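Local coordinates for beta-galactosidase/beta-glucuronidase (Faecalibacterium prausnitzii L2-6, PDB 6MVF), which binds flavin mononucleotide and, as a family 2 glycoside hydrolase from a human gut bacterium, probably cleaves beta-glucuronides, at residues A[275-280]-A[425-430]; A[448-453]-A[478-483]. One frame throughout, in Å; residues are numbered along the deposited sequence.

Contact 1. Residues A[275-280]-A[425-430]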
# COMPACT_ATOMS: atom_id res chain seq x y z
N GLY A 275 26.47 3.03 9.90
CA GLY A 275 26.99 1.68 9.90
C GLY A 275 28.34 1.63 10.59
O GLY A 275 29.07 2.62 10.64
N VAL A 276 28.65 0.45 11.13
CA VAL A 276 29.90 0.20 11.84
C VAL A 276 30.83 -0.57 10.90
O VAL A 276 30.57 -1.73 10.57
CB VAL A 276 29.65 -0.58 13.14
CG1 VAL A 276 30.87 -0.53 14.03
CG2 VAL A 276 28.41 -0.05 13.85
N ARG A 277 31.92 0.06 10.48
CA ARG A 277 32.93 -0.65 9.71
C ARG A 277 34.26 0.05 9.88
O ARG A 277 34.31 1.25 10.10
CB ARG A 277 32.60 -0.74 8.21
CG ARG A 277 32.83 0.52 7.41
CD ARG A 277 31.66 1.46 7.57
NE ARG A 277 31.85 2.73 6.88
CZ ARG A 277 32.59 3.72 7.37
NH1 ARG A 277 33.22 3.55 8.53
NH2 ARG A 277 32.70 4.87 6.69
N SER A 278 35.33 -0.73 9.78
CA SER A 278 36.67 -0.22 9.59
C SER A 278 37.21 -0.79 8.29
O SER A 278 36.69 -1.78 7.76
CB SER A 278 37.59 -0.58 10.76
OG SER A 278 37.57 -1.98 11.01
N TYR A 279 38.26 -0.16 7.76
CA TYR A 279 38.75 -0.55 6.45
C TYR A 279 40.16 0.01 6.25
O TYR A 279 40.54 1.02 6.84
CB TYR A 279 37.81 -0.08 5.32
CG TYR A 279 37.59 1.42 5.22
CD1 TYR A 279 36.61 2.05 5.99
CD2 TYR A 279 38.33 2.21 4.35
CE1 TYR A 279 36.39 3.42 5.91
CE2 TYR A 279 38.12 3.59 4.27
CZ TYR A 279 37.14 4.18 5.05
OH TYR A 279 36.91 5.54 4.97
N THR A 280 40.92 -0.68 5.41
CA THR A 280 42.30 -0.33 5.14
C THR A 280 42.56 -0.50 3.66
O THR A 280 41.93 -1.34 3.00
CB THR A 280 43.27 -1.19 5.97
OG1 THR A 280 42.91 -2.58 5.83
CG2 THR A 280 43.19 -0.83 7.46
N PRO A 425 38.77 12.84 9.73
CA PRO A 425 39.94 11.95 9.69
C PRO A 425 39.58 10.47 9.56
O PRO A 425 40.49 9.65 9.39
CB PRO A 425 40.64 12.24 11.03
CG PRO A 425 39.56 12.80 11.93
CD PRO A 425 38.63 13.56 11.01
N THR A 426 38.30 10.12 9.63
CA THR A 426 37.87 8.73 9.57
C THR A 426 37.78 8.21 8.14
O THR A 426 37.40 7.05 7.95
CB THR A 426 36.50 8.55 10.25
OG1 THR A 426 35.46 8.95 9.35
CG2 THR A 426 36.37 9.36 11.53
N ARG A 427 38.08 9.01 7.13
CA ARG A 427 37.98 8.53 5.76
C ARG A 427 39.26 8.83 4.98
O ARG A 427 40.02 9.75 5.30
CB ARG A 427 36.76 9.14 5.04
CG ARG A 427 35.42 8.58 5.54
CD ARG A 427 34.25 9.21 4.81
NE ARG A 427 32.97 8.56 5.09
CZ ARG A 427 32.15 8.91 6.08
NH1 ARG A 427 32.48 9.90 6.91
NH2 ARG A 427 31.00 8.28 6.23
N LEU A 428 39.48 8.00 3.96
CA LEU A 428 40.61 8.15 3.05
C LEU A 428 40.31 9.19 1.98
O LEU A 428 39.18 9.31 1.51
CB LEU A 428 40.91 6.80 2.41
CG LEU A 428 41.26 5.72 3.43
CD1 LEU A 428 41.41 4.40 2.74
CD2 LEU A 428 42.53 6.09 4.22
N THR A 429 41.34 9.93 1.58
CA THR A 429 41.23 10.82 0.43
C THR A 429 41.79 10.13 -0.82
O THR A 429 42.67 9.27 -0.73
CB THR A 429 41.94 12.16 0.67
OG1 THR A 429 43.32 11.92 0.98
CG2 THR A 429 41.31 12.88 1.84
N THR A 430 41.23 10.49 -1.97
CA THR A 430 41.60 9.90 -3.25
C THR A 430 41.64 11.01 -4.28
O THR A 430 41.25 12.15 -4.01
CB THR A 430 40.63 8.77 -3.69
OG1 THR A 430 41.17 8.05 -4.81
CG2 THR A 430 39.25 9.33 -4.11
O HOH W 1 34.44 6.25 8.05
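Where the beta-hairpin that precedes a TIM barrel crosses the start of one barrel strand, Tyr279 of strand 279-282 meets Arg427 and Leu428 at the foot of strand 428-433. Side chains of 275-280 reach across to side chains and backbone of 425-430, with one water between, and the backbones stay well apart: even the nearest CA atoms, those of Tyr279 and Arg427, are 9.1 Å from each other. The tyrosine spans that gap. Its CG is turned between its own N and carbonyl carbon (chi1 60°), which sends the ring across to the other segment. The phenol OH comes to rest beside the chain of Arg427, 3.4 Å from CG of that residue, while Leu428 CD1 lies near the ring plane at its edge, 3.7 Å from Tyr279 CE2.

The two arginines meet differently. Their guanidinium planes stand 73° apart, with NH2 of Arg277 3.8 Å from NH2 of Arg427. The like charges are probably tempered by acceptors around them: Arg277 NE bonds to Pro389 O, whereas Arg427 bonds through NE to Ile391 O and forms a salt bridge through NH1 to Asp424. A water links the segments by accepting from Arg277 NH2 at 2.6 Å and donating to Thr426 O at 3.1 Å. It lies in the plane of the Arg277 guanidinium, at its edge, yet over the centre of the Arg427 guanidinium. Tyr279 CE1 lies over the rim of the Arg277 guanidinium, 3.8 Å above its plane. Arg427 also makes a cation-pi contact with Tyr386, a residue of the flavin mononucleotide pocket. The whole is an example of a hairpin and the segment leading into it, packed against the N-terminal end of a beta/alpha barrel, here in the catalytic-domain fold of a family 2 glycosidase.

Contact 2. Residues A[448-453]-A[478-483]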
# COMPACT_ATOMS: atom_id res chain seq x y z
N ASP A 448 45.59 9.88 0.27
CA ASP A 448 45.89 8.57 0.87
C ASP A 448 45.96 7.46 -0.18
O ASP A 448 46.72 6.49 -0.02
CB ASP A 448 44.84 8.20 1.93
CG ASP A 448 44.70 9.26 3.04
OD1 ASP A 448 45.73 9.80 3.50
OD2 ASP A 448 43.54 9.53 3.45
N VAL A 449 45.15 7.56 -1.23
CA VAL A 449 45.14 6.59 -2.32
C VAL A 449 44.97 7.40 -3.60
O VAL A 449 44.76 8.61 -3.58
CB VAL A 449 44.03 5.52 -2.16
CG1 VAL A 449 44.22 4.71 -0.87
CG2 VAL A 449 42.63 6.16 -2.17
N GLU A 450 45.09 6.71 -4.74
CA GLU A 450 45.25 7.38 -6.03
C GLU A 450 44.72 6.48 -7.13
O GLU A 450 44.83 5.26 -7.06
CB GLU A 450 46.71 7.73 -6.34
CG GLU A 450 47.35 8.75 -5.41
CD GLU A 450 48.72 9.25 -5.90
OE1 GLU A 450 48.81 9.71 -7.07
OE2 GLU A 450 49.70 9.17 -5.11
N SER A 451 44.17 7.10 -8.17
CA SER A 451 43.68 6.34 -9.30
C SER A 451 43.94 7.07 -10.61
O SER A 451 44.05 8.30 -10.65
CB SER A 451 42.18 6.03 -9.16
OG SER A 451 41.95 5.01 -8.19
N TYR A 452 44.01 6.30 -11.68
CA TYR A 452 44.19 6.83 -13.02
C TYR A 452 42.96 6.54 -13.88
O TYR A 452 42.28 5.52 -13.73
CB TYR A 452 45.43 6.23 -13.69
CG TYR A 452 46.70 7.00 -13.47
CD1 TYR A 452 47.47 6.80 -12.34
CD2 TYR A 452 47.17 7.91 -14.42
CE1 TYR A 452 48.67 7.48 -12.15
CE2 TYR A 452 48.36 8.60 -14.24
CZ TYR A 452 49.11 8.38 -13.10
OH TYR A 452 50.30 9.06 -12.90
N ASN A 453 42.69 7.48 -14.79
CA ASN A 453 41.70 7.30 -15.84
C ASN A 453 42.42 6.87 -17.12
O ASN A 453 43.12 7.67 -17.75
CB ASN A 453 40.91 8.60 -16.05
CG ASN A 453 40.10 9.00 -14.82
OD1 ASN A 453 40.00 8.24 -13.86
ND2 ASN A 453 39.50 10.18 -14.87
N PRO A 478 55.96 1.25 -5.40
CA PRO A 478 55.40 0.27 -4.46
C PRO A 478 54.84 0.86 -3.17
O PRO A 478 54.39 0.10 -2.30
CB PRO A 478 56.60 -0.64 -4.16
CG PRO A 478 57.77 0.29 -4.27
CD PRO A 478 57.43 1.21 -5.42
N ASP A 479 54.87 2.19 -3.00
CA ASP A 479 54.32 2.86 -1.84
C ASP A 479 52.98 3.53 -2.13
O ASP A 479 52.35 4.07 -1.21
CB ASP A 479 55.31 3.91 -1.30
CG ASP A 479 55.58 5.06 -2.30
OD1 ASP A 479 55.67 4.82 -3.53
OD2 ASP A 479 55.72 6.22 -1.83
N ILE A 480 52.52 3.51 -3.38
CA ILE A 480 51.27 4.14 -3.77
C ILE A 480 50.21 3.06 -3.93
O ILE A 480 50.47 2.00 -4.50
CB ILE A 480 51.43 4.95 -5.07
CG1 ILE A 480 52.43 6.10 -4.86
CG2 ILE A 480 50.09 5.50 -5.52
CD1 ILE A 480 52.44 7.16 -5.98
N CYS A 481 49.02 3.32 -3.38
CA CYS A 481 47.86 2.47 -3.60
C CYS A 481 47.23 2.88 -4.92
O CYS A 481 46.67 3.98 -5.02
CB CYS A 481 46.85 2.61 -2.47
SG CYS A 481 47.52 2.33 -0.82
N LEU A 482 47.34 2.02 -5.93
CA LEU A 482 46.85 2.31 -7.27
C LEU A 482 45.46 1.71 -7.48
O LEU A 482 45.22 0.54 -7.17
CB LEU A 482 47.82 1.76 -8.33
CG LEU A 482 47.34 1.98 -9.76
CD1 LEU A 482 47.39 3.46 -10.08
CD2 LEU A 482 48.12 1.16 -10.79
N GLY A 483 44.54 2.55 -7.97
CA GLY A 483 43.29 2.07 -8.51
C GLY A 483 43.09 2.65 -9.90
O GLY A 483 43.86 3.49 -10.36
O HOH W 2 48.67 5.85 -2.06
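Glu450 and Tyr452 zip onto Cys481 and Gly483 as neighbouring parallel strands. Cys481 O receives Glu450 N at 3.2 Å, the donor almost in line with the carbonyl (170°); Glu450 O takes Gly483 N at 2.9 Å, and Tyr452 N gives to Gly483 O at 3.1 Å. The ladder is closest at Ser451 and Gly483, 4.4 Å from CA to CA, where the glycine lies against the serine side chain. Val449 CG1 packs on Cys481 CB at 3.7 Å, and Leu482 CD1 meets the edge of the Tyr452 ring. Glu450, with CG beside its own N (chi1 -65°), crosses Ile480 at a slant, OE2 lying 3.5 Å from Ile480 CD1 and near CG2, while His433, His444 and Arg445 bond its oxygens. Cutting Ile480 back to an alanine removes CD1 and CG2, which would probably open a gap beside the Glu450 carboxylate.

Toward the segment starts the fit slackens: a water replaces direct pairing, donating to Asp448 O and accepting from Cys481 N. Strand 450-453 runs between strands 428-433 and 482-487, joined to the latter through helix 466-476 in a beta-alpha-beta unit, while Val281 of strand 279-282 touches both Val449 and Cys481.

Overall arrangement
Contacts 1 and 2 lie about 16 Å apart, centre to centre, and come in series along the chain, the first closing before the second opens. They meet at the seam between strands 428-433 and 450-453, adjacent in the parallel barrel sheet: Asp448 OD2 lies 2.9 Å from Thr429 N, and Thr429 O is 3.1 Å from Val449 N, both probable hydrogen bonds. Strand 279-282, which begins in contact 1, also reaches contact 2 through Val281, so one hairpin strand borders both. Together they illustrate how a TIM barrel combines a beta-alpha-beta strand pairing between successive barrel strands with long-range packing across its N-terminal end.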